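Local atomic coordinates of fimbriae-associated protein FAP1 (Streptococcus parasanguinis, PDB entry 2X12), a protein that probably mediates streptococcal adhesion and biofilm formation as the structural subunit of cell-wall-anchored, serine-rich fimbriae. Residues L208-I219 with I254-V265; T244-E255 with P299-K307. All coordinates share one frame; numbering follows the deposited sequence.

In the fold
Both contacts use the strand 254-263 of this all-beta domain. Contact 1 pairs it with the strand 212-220 in an antiparallel sheet. Contact 2 packs the loop that leads into it, 244-255, against the loop 299-307, which follows strand 287-295. That strand is the other sheet neighbour of 212-220. The two contacts have centres about 16 Å apart and share Ile-254 and Glu-255. Tyr-218 of contact 1 joins them. Its OH lies 2.9 Å from Lys-252 O, a probable hydrogen bond, and its ring meets Tyr-302 edge-to-face. Glu-255 belongs to the ladder of contact 1 and turns its carboxylate to the backbone N of Glu-303 in contact 2.

Contact 1 of 2, residues L208-I219 with I254-V265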
loop_
_atom_site.group_PDB
_atom_site.type_symbol
_atom_site.label_atom_id
_atom_site.label_comp_id
_atom_site.label_asym_id
_atom_site.label_seq_id
_atom_site.Cartn_x
_atom_site.Cartn_y
_atom_site.Cartn_z
ATOM N N LEU A 208 16.601 -9.732 -14.488
ATOM C CA LEU A 208 15.445 -10.154 -13.657
ATOM C C LEU A 208 14.360 -10.950 -14.441
ATOM O O LEU A 208 13.485 -11.594 -13.834
ATOM C CB LEU A 208 14.767 -8.922 -13.056
ATOM C CG LEU A 208 15.300 -8.315 -11.765
ATOM C CD1 LEU A 208 16.738 -8.659 -11.582
ATOM C CD2 LEU A 208 15.141 -6.789 -11.708
ATOM N N LYS A 209 14.421 -10.910 -15.777
ATOM C CA LYS A 209 13.373 -11.494 -16.615
ATOM C C LYS A 209 13.100 -12.984 -16.307
ATOM O O LYS A 209 11.978 -13.463 -16.537
ATOM C CB LYS A 209 13.692 -11.311 -18.124
ATOM C CG LYS A 209 13.556 -9.826 -18.681
ATOM C CD LYS A 209 13.757 -9.698 -20.244
ATOM C CE LYS A 209 14.959 -10.591 -20.759
ATOM N NZ LYS A 209 15.495 -10.360 -22.165
ATOM N N THR A 210 14.102 -13.720 -15.815
ATOM C CA THR A 210 13.925 -15.163 -15.592
ATOM C C THR A 210 13.375 -15.480 -14.216
ATOM O O THR A 210 13.147 -16.626 -13.891
ATOM C CB THR A 210 15.243 -15.959 -15.785
ATOM O OG1 THR A 210 16.224 -15.541 -14.835
ATOM C CG2 THR A 210 15.792 -15.752 -17.171
ATOM N N LEU A 211 13.160 -14.465 -13.396
ATOM C CA LEU A 211 12.829 -14.722 -12.013
ATOM C C LEU A 211 11.369 -14.939 -11.804
ATOM O O LEU A 211 10.560 -14.521 -12.610
ATOM C CB LEU A 211 13.261 -13.557 -11.152
ATOM C CG LEU A 211 14.754 -13.393 -11.005
ATOM C CD1 LEU A 211 15.005 -12.168 -10.096
ATOM C CD2 LEU A 211 15.363 -14.678 -10.459
ATOM N N LYS A 212 11.038 -15.565 -10.684
ATOM C CA LYS A 212 9.669 -15.859 -10.355
ATOM C C LYS A 212 9.296 -15.013 -9.182
ATOM O O LYS A 212 9.482 -15.406 -8.039
ATOM C CB LYS A 212 9.509 -17.341 -10.104
ATOM C CG LYS A 212 9.129 -18.064 -11.408
ATOM C CD LYS A 212 9.450 -19.632 -11.462
ATOM C CE LYS A 212 8.970 -20.290 -12.856
ATOM N NZ LYS A 212 10.032 -21.075 -13.644
ATOM N N THR A 213 8.764 -13.846 -9.484
ATOM C CA THR A 213 8.532 -12.840 -8.481
ATOM C C THR A 213 7.210 -12.967 -7.755
ATOM O O THR A 213 6.224 -13.483 -8.293
ATOM C CB THR A 213 8.603 -11.433 -9.096
ATOM O OG1 THR A 213 7.487 -11.224 -9.963
ATOM C CG2 THR A 213 9.887 -11.313 -9.902
ATOM N N TYR A 214 7.226 -12.483 -6.519
ATOM C CA TYR A 214 6.046 -12.388 -5.704
ATOM C C TYR A 214 5.710 -10.929 -5.429
ATOM O O TYR A 214 6.611 -10.115 -5.208
ATOM C CB TYR A 214 6.274 -13.060 -4.374
ATOM C CG TYR A 214 6.124 -14.533 -4.408
ATOM C CD1 TYR A 214 7.221 -15.330 -4.457
ATOM C CD2 TYR A 214 4.890 -15.136 -4.369
ATOM C CE1 TYR A 214 7.120 -16.708 -4.483
ATOM C CE2 TYR A 214 4.765 -16.536 -4.391
ATOM C CZ TYR A 214 5.916 -17.308 -4.446
ATOM O OH TYR A 214 5.962 -18.663 -4.487
ATOM N N THR A 215 4.428 -10.603 -5.369
ATOM C CA THR A 215 4.037 -9.272 -4.966
ATOM C C THR A 215 3.299 -9.338 -3.641
ATOM O O THR A 215 2.685 -10.361 -3.312
ATOM C CB THR A 215 3.212 -8.656 -6.074
ATOM O OG1 THR A 215 4.036 -8.627 -7.277
ATOM C CG2 THR A 215 2.715 -7.273 -5.686
ATOM N N GLY A 216 3.385 -8.282 -2.852
ATOM C CA GLY A 216 2.709 -8.281 -1.588
ATOM C C GLY A 216 2.237 -6.901 -1.228
ATOM O O GLY A 216 2.828 -5.914 -1.699
ATOM N N ILE A 217 1.212 -6.830 -0.358
ATOM C CA ILE A 217 0.661 -5.565 0.132
ATOM C C ILE A 217 0.599 -5.662 1.623
ATOM O O ILE A 217 0.026 -6.582 2.153
ATOM C CB ILE A 217 -0.722 -5.360 -0.445
ATOM C CG1 ILE A 217 -1.296 -3.989 -0.086
ATOM C CG2 ILE A 217 -1.623 -6.477 -0.016
ATOM C CD1 ILE A 217 -0.488 -2.839 -0.611
ATOM N N TYR A 218 1.263 -4.759 2.313
ATOM C CA TYR A 218 1.170 -4.733 3.768
ATOM C C TYR A 218 0.076 -3.745 4.051
ATOM O O TYR A 218 0.094 -2.669 3.495
ATOM C CB TYR A 218 2.452 -4.224 4.371
ATOM C CG TYR A 218 2.335 -3.800 5.808
ATOM C CD1 TYR A 218 2.544 -4.677 6.847
ATOM C CD2 TYR A 218 2.043 -2.504 6.136
ATOM C CE1 TYR A 218 2.452 -4.257 8.192
ATOM C CE2 TYR A 218 1.955 -2.086 7.442
ATOM C CZ TYR A 218 2.151 -2.956 8.471
ATOM O OH TYR A 218 2.034 -2.470 9.766
ATOM N N ILE A 219 -0.853 -4.096 4.922
ATOM C CA ILE A 219 -1.957 -3.235 5.243
ATOM C C ILE A 219 -2.211 -3.232 6.730
ATOM O O ILE A 219 -2.331 -4.305 7.346
ATOM C CB ILE A 219 -3.252 -3.764 4.666
ATOM C CG1 ILE A 219 -3.121 -4.074 3.182
ATOM C CG2 ILE A 219 -4.408 -2.787 4.950
ATOM C CD1 ILE A 219 -4.503 -4.417 2.524
ATOM N N ILE A 254 -0.603 -6.623 8.522
ATOM C CA ILE A 254 -0.298 -7.924 7.861
ATOM C C ILE A 254 0.103 -7.833 6.385
ATOM O O ILE A 254 -0.417 -7.014 5.612
ATOM C CB ILE A 254 -1.542 -8.826 7.889
ATOM C CG1 ILE A 254 -2.150 -8.856 9.301
ATOM C CG2 ILE A 254 -1.214 -10.207 7.398
ATOM C CD1 ILE A 254 -3.114 -10.028 9.576
ATOM N N GLU A 255 1.048 -8.674 5.978
ATOM C CA GLU A 255 1.442 -8.671 4.563
ATOM C C GLU A 255 0.566 -9.738 3.915
ATOM O O GLU A 255 0.529 -10.869 4.355
ATOM C CB GLU A 255 2.966 -8.908 4.310
ATOM C CG GLU A 255 3.461 -8.428 2.871
ATOM C CD GLU A 255 4.074 -7.022 2.873
ATOM O OE1 GLU A 255 4.705 -6.768 3.940
ATOM O OE2 GLU A 255 3.958 -6.178 1.883
ATOM N N TYR A 256 -0.169 -9.339 2.893
ATOM C CA TYR A 256 -0.902 -10.265 2.072
ATOM C C TYR A 256 -0.048 -10.495 0.834
ATOM O O TYR A 256 0.279 -9.552 0.112
ATOM C CB TYR A 256 -2.241 -9.643 1.746
ATOM C CG TYR A 256 -3.005 -9.339 2.999
ATOM C CD1 TYR A 256 -3.859 -10.275 3.557
ATOM C CD2 TYR A 256 -2.804 -8.176 3.681
ATOM C CE1 TYR A 256 -4.513 -10.053 4.722
ATOM C CE2 TYR A 256 -3.474 -7.935 4.882
ATOM C CZ TYR A 256 -4.334 -8.904 5.378
ATOM O OH TYR A 256 -5.046 -8.733 6.529
ATOM N N VAL A 257 0.400 -11.724 0.642
ATOM C CA VAL A 257 1.361 -12.001 -0.417
ATOM C C VAL A 257 0.693 -12.853 -1.469
ATOM O O VAL A 257 -0.195 -13.629 -1.148
ATOM C CB VAL A 257 2.562 -12.732 0.111
ATOM C CG1 VAL A 257 3.407 -13.181 -1.028
ATOM C CG2 VAL A 257 3.330 -11.826 1.001
ATOM N N SER A 258 1.092 -12.711 -2.725
ATOM C CA SER A 258 0.417 -13.469 -3.770
ATOM C C SER A 258 0.690 -14.974 -3.642
ATOM O O SER A 258 1.777 -15.416 -3.179
ATOM C CB SER A 258 0.848 -13.005 -5.149
ATOM O OG SER A 258 2.233 -13.035 -5.259
ATOM N N LYS A 259 -0.312 -15.753 -4.027
ATOM C CA LYS A 259 -0.191 -17.188 -3.995
ATOM C C LYS A 259 0.652 -17.628 -5.165
ATOM O O LYS A 259 1.435 -18.583 -5.057
ATOM C CB LYS A 259 -1.563 -17.862 -4.050
ATOM C CG LYS A 259 -2.224 -17.970 -2.668
ATOM C CD LYS A 259 -3.265 -19.127 -2.479
ATOM C CE LYS A 259 -4.223 -18.777 -1.266
ATOM N NZ LYS A 259 -5.228 -19.835 -0.917
ATOM N N GLY A 260 0.503 -16.927 -6.285
ATOM C CA GLY A 260 1.273 -17.244 -7.479
ATOM C C GLY A 260 2.382 -16.236 -7.730
ATOM O O GLY A 260 2.374 -15.087 -7.206
ATOM N N THR A 261 3.327 -16.661 -8.558
ATOM C CA THR A 261 4.425 -15.803 -8.983
ATOM C C THR A 261 4.172 -15.216 -10.383
ATOM O O THR A 261 3.194 -15.515 -11.069
ATOM C CB THR A 261 5.744 -16.610 -8.999
ATOM O OG1 THR A 261 5.616 -17.769 -9.858
ATOM C CG2 THR A 261 6.101 -17.063 -7.604
ATOM N N THR A 262 5.094 -14.386 -10.813
ATOM C CA THR A 262 4.993 -13.739 -12.103
ATOM C C THR A 262 6.330 -13.844 -12.774
ATOM O O THR A 262 7.328 -13.454 -12.191
ATOM C CB THR A 262 4.652 -12.281 -11.881
ATOM O OG1 THR A 262 3.330 -12.232 -11.356
ATOM C CG2 THR A 262 4.707 -11.509 -13.148
ATOM N N LYS A 263 6.372 -14.353 -13.995
ATOM C CA LYS A 263 7.668 -14.451 -14.644
ATOM C C LYS A 263 8.143 -13.053 -14.842
ATOM O O LYS A 263 7.532 -12.286 -15.550
ATOM C CB LYS A 263 7.677 -15.236 -15.982
ATOM C CG LYS A 263 9.006 -16.069 -16.160
ATOM C CD LYS A 263 9.155 -16.779 -17.518
ATOM C CE LYS A 263 9.664 -15.821 -18.654
ATOM N NZ LYS A 263 10.123 -16.502 -19.927
ATOM N N GLY A 264 9.223 -12.707 -14.176
ATOM C CA GLY A 264 9.822 -11.399 -14.365
ATOM C C GLY A 264 9.117 -10.392 -13.508
ATOM O O GLY A 264 8.443 -10.761 -12.553
ATOM N N VAL A 265 9.267 -9.122 -13.866
ATOM C CA VAL A 265 8.701 -8.005 -13.104
ATOM C C VAL A 265 7.597 -7.344 -13.921
ATOM O O VAL A 265 7.804 -7.028 -15.073
ATOM C CB VAL A 265 9.841 -6.990 -12.801
ATOM C CG1 VAL A 265 9.320 -5.761 -12.098
ATOM C CG2 VAL A 265 10.904 -7.650 -11.955
#
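Thr-213 of strand 212-219 pairs with Thr-262 in one of two antiparallel beta ladders, and Tyr-214 meets Thr-261 in the break between them. The pairing slips by two residues between Thr-213 and Gly-216, where the partner strand makes a detour through Ser-258 to Thr-261.

Thr-261 lies in this detour and has the largest area buried by the contact. Its methyl CG2 is placed over one face of the Tyr-214 ring, off-centre toward the rim, as in a CH-pi contact. It is modelled too close to the ring, so the spacing is doubtful. The ring is brought there with CG beside the backbone N (chi1 -81°). Its CD2 edge runs along the carbonyl of Ser-258, with CD2 3.3 Å from Ser-258 O. Pro-299 also touches this ring.

Thr-213 and Thr-262 form a hydrogen-bonded pair. Thr-213 N lies 3.1 Å from Thr-262 O, and Thr-262 N returns a bond to Thr-213 O. The hydroxyl of Thr-213 lies between backbone N and carbonyl carbon (chi1 69°). There OG1 is 2.8 Å from Gly-264 O and 3.2 Å from Thr-262 O. It has one proton for these two carbonyls. Gly-264 N bonds Leu-211 O at 2.7 Å.

Beyond the detour, Ile-217 and Tyr-256 exchange two backbone bonds. CG2 of Ile-217 lies against CB of Tyr-256, and CG1 of Ile-219 approaches CD2 of the same ring. Ile-217 and Ile-219 also touch strand 268-276 of the other sheet, at Ile-270 and Phe-272.

Ser-258 bridges the detour itself. Its N bonds Thr-215 O. Its OG accepts from Thr-215 N at 3.3 Å and donates to Gly-260 O at 2.8 Å.

Contact 2 of 2, residues T244-E255 with P299-K307; sequences TNFYGNGSKGIE and PHFYEDGSK
Tyr-302 fills the tightly packed part of this contact. Asn-245 covers one face of its ring. CA of Asn-245 stands 3.6 Å from the ring centroid, almost on the normal. The Asn-245 amide continues over the CE2 side, its plane 27° from that of the ring. CG of Tyr-302 is anti to its backbone N (chi1 -170°), which sends the ring into the loop 244-255. There OH points at Gly-253 O and donates to it, but the modelled distance is too short to be trusted.

One residue further along the chain, Glu-303 N donates to Glu-255 OE1 at 2.6 Å. It arrives on the syn side, tilted out of the carboxylate plane. CG of Glu-255 packs on CE2 of Phe-301.

The loop 244-255 is built on two Asx turns, at Asn-245 and Asn-249. Asn-245 OD1 takes the N-H of Tyr-247, and Asn-249 OD1 that of Ser-251. Asn-245 ND2 spans the loop, bonding Ser-251 O and Asn-249 OD1. A third Asx turn, at Asp-304, shapes the opposing loop. The two loops join where Asn-249 ND2 bonds the syn lone pair of Asp-304 OD2 at 2.6 Å, with amide and carboxylate nearly coplanar. Ser-251 OG is 2.8 Å from the same OD2. The other oxygen, OD1, takes Ser-306 N and OG, and Asn-324 as well.

The solvent side is looser. Exposed Phe-246 and His-300 form an offset stack with centroids 4.9 Å apart and planes at 25°. Tyr-247 lies against the opposite face of the Phe-246 ring, and its OH bonds Asp-325. CE2 of Tyr-247 comes edge-on to Tyr-302 O at 3.4 Å.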
loop_
_atom_site.group_PDB
_atom_site.type_symbol
_atom_site.label_atom_id
_atom_site.label_comp_id
_atom_site.label_asym_id
_atom_site.label_seq_id
_atom_site.Cartn_x
_atom_site.Cartn_y
_atom_site.Cartn_z
ATOM N N THR A 244 2.220 -12.769 8.893
ATOM C CA THR A 244 2.082 -11.985 10.116
ATOM C C THR A 244 3.445 -11.670 10.671
ATOM O O THR A 244 4.408 -12.377 10.435
ATOM C CB THR A 244 1.299 -12.718 11.229
ATOM O OG1 THR A 244 2.096 -13.744 11.825
ATOM C CG2 THR A 244 0.034 -13.311 10.690
ATOM N N ASN A 245 3.498 -10.598 11.437
ATOM C CA ASN A 245 4.768 -10.003 11.871
ATOM C C ASN A 245 5.662 -10.977 12.635
ATOM O O ASN A 245 5.308 -11.445 13.737
ATOM C CB ASN A 245 4.464 -8.782 12.761
ATOM C CG ASN A 245 5.685 -7.970 13.074
ATOM O OD1 ASN A 245 6.820 -8.439 12.953
ATOM N ND2 ASN A 245 5.462 -6.749 13.495
ATOM N N PHE A 246 6.831 -11.234 12.059
ATOM C CA PHE A 246 7.797 -12.148 12.665
ATOM C C PHE A 246 9.103 -11.460 13.055
ATOM O O PHE A 246 10.087 -12.114 13.367
ATOM C CB PHE A 246 8.061 -13.345 11.739
ATOM C CG PHE A 246 8.723 -12.978 10.443
ATOM C CD1 PHE A 246 7.965 -12.628 9.338
ATOM C CD2 PHE A 246 10.081 -12.991 10.323
ATOM C CE1 PHE A 246 8.549 -12.266 8.126
ATOM C CE2 PHE A 246 10.678 -12.639 9.104
ATOM C CZ PHE A 246 9.894 -12.257 8.002
ATOM N N TYR A 247 9.089 -10.139 13.081
ATOM C CA TYR A 247 10.213 -9.381 13.603
ATOM C C TYR A 247 10.027 -8.897 15.038
ATOM O O TYR A 247 10.959 -8.366 15.624
ATOM C CB TYR A 247 10.455 -8.162 12.727
ATOM C CG TYR A 247 10.879 -8.454 11.304
ATOM C CD1 TYR A 247 12.143 -8.905 11.010
ATOM C CD2 TYR A 247 10.015 -8.239 10.250
ATOM C CE1 TYR A 247 12.528 -9.158 9.690
ATOM C CE2 TYR A 247 10.389 -8.499 8.935
ATOM C CZ TYR A 247 11.634 -8.946 8.667
ATOM O OH TYR A 247 11.964 -9.182 7.376
ATOM N N GLY A 248 8.812 -9.050 15.582
ATOM C CA GLY A 248 8.496 -8.595 16.954
ATOM C C GLY A 248 8.785 -7.106 17.179
ATOM O O GLY A 248 9.240 -6.718 18.225
ATOM N N ASN A 249 8.517 -6.287 16.165
ATOM C CA ASN A 249 8.766 -4.862 16.215
ATOM C C ASN A 249 7.498 -4.135 16.575
ATOM O O ASN A 249 7.389 -2.944 16.345
ATOM C CB ASN A 249 9.287 -4.377 14.845
ATOM C CG ASN A 249 8.166 -4.224 13.785
ATOM O OD1 ASN A 249 6.992 -4.392 14.107
ATOM N ND2 ASN A 249 8.524 -3.871 12.543
ATOM N N GLY A 250 6.497 -4.861 17.043
ATOM C CA GLY A 250 5.250 -4.233 17.439
ATOM C C GLY A 250 4.303 -3.651 16.387
ATOM O O GLY A 250 3.198 -3.200 16.772
ATOM N N SER A 251 4.678 -3.648 15.105
ATOM C CA SER A 251 3.721 -3.333 14.050
ATOM C C SER A 251 2.590 -4.332 14.058
ATOM O O SER A 251 2.801 -5.511 14.057
ATOM C CB SER A 251 4.343 -3.403 12.666
ATOM O OG SER A 251 5.420 -2.493 12.540
ATOM N N LYS A 252 1.366 -3.847 14.062
ATOM C CA LYS A 252 0.192 -4.723 13.981
ATOM C C LYS A 252 -0.079 -4.752 12.502
ATOM O O LYS A 252 0.660 -4.128 11.740
ATOM C CB LYS A 252 -0.949 -4.136 14.830
ATOM C CG LYS A 252 -0.615 -4.259 16.344
ATOM C CD LYS A 252 -1.289 -3.230 17.231
ATOM C CE LYS A 252 -0.504 -3.118 18.551
ATOM N NZ LYS A 252 -1.371 -2.655 19.683
ATOM N N GLY A 253 -1.042 -5.469 11.987
ATOM C CA GLY A 253 -1.096 -5.357 10.501
ATOM C C GLY A 253 -0.216 -6.324 9.760
ATOM O O GLY A 253 0.747 -6.820 10.310
ATOM N N ILE A 254 -0.603 -6.623 8.522
ATOM C CA ILE A 254 -0.298 -7.924 7.861
ATOM C C ILE A 254 0.103 -7.833 6.385
ATOM O O ILE A 254 -0.417 -7.014 5.612
ATOM C CB ILE A 254 -1.542 -8.826 7.889
ATOM C CG1 ILE A 254 -2.150 -8.856 9.301
ATOM C CG2 ILE A 254 -1.214 -10.207 7.398
ATOM C CD1 ILE A 254 -3.114 -10.028 9.576
ATOM N N GLU A 255 1.048 -8.674 5.978
ATOM C CA GLU A 255 1.442 -8.671 4.563
ATOM C C GLU A 255 0.566 -9.738 3.915
ATOM O O GLU A 255 0.529 -10.869 4.355
ATOM C CB GLU A 255 2.966 -8.908 4.310
ATOM C CG GLU A 255 3.461 -8.428 2.871
ATOM C CD GLU A 255 4.074 -7.022 2.873
ATOM O OE1 GLU A 255 4.705 -6.768 3.940
ATOM O OE2 GLU A 255 3.958 -6.178 1.883
ATOM N N PRO A 299 8.528 -15.976 -0.903
ATOM C CA PRO A 299 7.137 -15.554 -0.582
ATOM C C PRO A 299 6.858 -15.202 0.873
ATOM O O PRO A 299 5.704 -14.877 1.207
ATOM C CB PRO A 299 6.327 -16.793 -0.921
ATOM C CG PRO A 299 7.238 -17.912 -0.609
ATOM C CD PRO A 299 8.629 -17.444 -0.980
ATOM N N HIS A 300 7.873 -15.290 1.728
ATOM C CA HIS A 300 7.692 -15.031 3.128
ATOM C C HIS A 300 8.360 -13.730 3.499
ATOM O O HIS A 300 9.536 -13.685 3.835
ATOM C CB HIS A 300 8.272 -16.157 3.943
ATOM C CG HIS A 300 7.838 -16.143 5.372
ATOM N ND1 HIS A 300 6.537 -16.395 5.763
ATOM C CD2 HIS A 300 8.542 -15.913 6.508
ATOM C CE1 HIS A 300 6.470 -16.337 7.084
ATOM N NE2 HIS A 300 7.665 -16.033 7.558
ATOM N N PHE A 301 7.593 -12.656 3.463
ATOM C CA PHE A 301 8.161 -11.363 3.802
ATOM C C PHE A 301 7.190 -10.429 4.493
ATOM O O PHE A 301 6.000 -10.561 4.310
ATOM C CB PHE A 301 8.727 -10.708 2.553
ATOM C CG PHE A 301 7.734 -10.493 1.474
ATOM C CD1 PHE A 301 7.456 -11.497 0.576
ATOM C CD2 PHE A 301 7.120 -9.300 1.335
ATOM C CE1 PHE A 301 6.558 -11.313 -0.436
ATOM C CE2 PHE A 301 6.222 -9.100 0.324
ATOM C CZ PHE A 301 5.950 -10.107 -0.578
ATOM N N TYR A 302 7.722 -9.495 5.280
ATOM C CA TYR A 302 6.877 -8.563 6.011
ATOM C C TYR A 302 7.548 -7.232 5.890
ATOM O O TYR A 302 8.527 -6.988 6.558
ATOM C CB TYR A 302 6.749 -9.002 7.458
ATOM C CG TYR A 302 5.723 -8.297 8.324
ATOM C CD1 TYR A 302 4.421 -8.717 8.385
ATOM C CD2 TYR A 302 6.080 -7.277 9.153
ATOM C CE1 TYR A 302 3.503 -8.090 9.188
ATOM C CE2 TYR A 302 5.154 -6.657 9.986
ATOM C CZ TYR A 302 3.881 -7.067 9.992
ATOM O OH TYR A 302 2.998 -6.456 10.853
ATOM N N GLU A 303 7.067 -6.415 4.967
ATOM C CA GLU A 303 7.600 -5.085 4.726
ATOM C C GLU A 303 6.495 -4.132 5.108
ATOM O O GLU A 303 5.638 -3.762 4.293
ATOM C CB GLU A 303 7.995 -4.955 3.268
ATOM C CG GLU A 303 9.052 -5.976 2.846
ATOM C CD GLU A 303 10.394 -5.831 3.610
ATOM O OE1 GLU A 303 10.599 -4.737 4.229
ATOM O OE2 GLU A 303 11.204 -6.820 3.596
ATOM N N ASP A 304 6.465 -3.884 6.421
ATOM C CA ASP A 304 5.746 -2.766 7.038
ATOM C C ASP A 304 6.669 -1.654 6.707
ATOM O O ASP A 304 7.703 -1.916 6.052
ATOM C CB ASP A 304 5.645 -2.944 8.548
ATOM C CG ASP A 304 7.007 -3.095 9.240
ATOM O OD1 ASP A 304 8.041 -2.831 8.601
ATOM O OD2 ASP A 304 7.047 -3.462 10.460
ATOM N N GLY A 305 6.411 -0.439 7.139
ATOM C CA GLY A 305 7.364 0.608 6.755
ATOM C C GLY A 305 8.263 1.001 7.879
ATOM O O GLY A 305 8.604 2.174 8.023
ATOM N N SER A 306 8.631 0.049 8.715
ATOM C CA SER A 306 9.115 0.443 10.017
ATOM C C SER A 306 10.495 1.069 9.968
ATOM O O SER A 306 10.826 1.816 10.847
ATOM C CB SER A 306 9.115 -0.733 10.971
ATOM O OG SER A 306 9.717 -1.844 10.362
ATOM N N LYS A 307 11.310 0.730 8.976
ATOM C CA LYS A 307 12.614 1.364 8.800
ATOM C C LYS A 307 12.468 2.297 7.644
ATOM O O LYS A 307 11.768 1.983 6.703
ATOM C CB LYS A 307 13.678 0.322 8.468
ATOM C CG LYS A 307 14.263 -0.423 9.715
ATOM C CD LYS A 307 14.605 -1.924 9.433
ATOM C CE LYS A 307 16.117 -2.309 9.550
ATOM N NZ LYS A 307 16.527 -3.161 8.323
#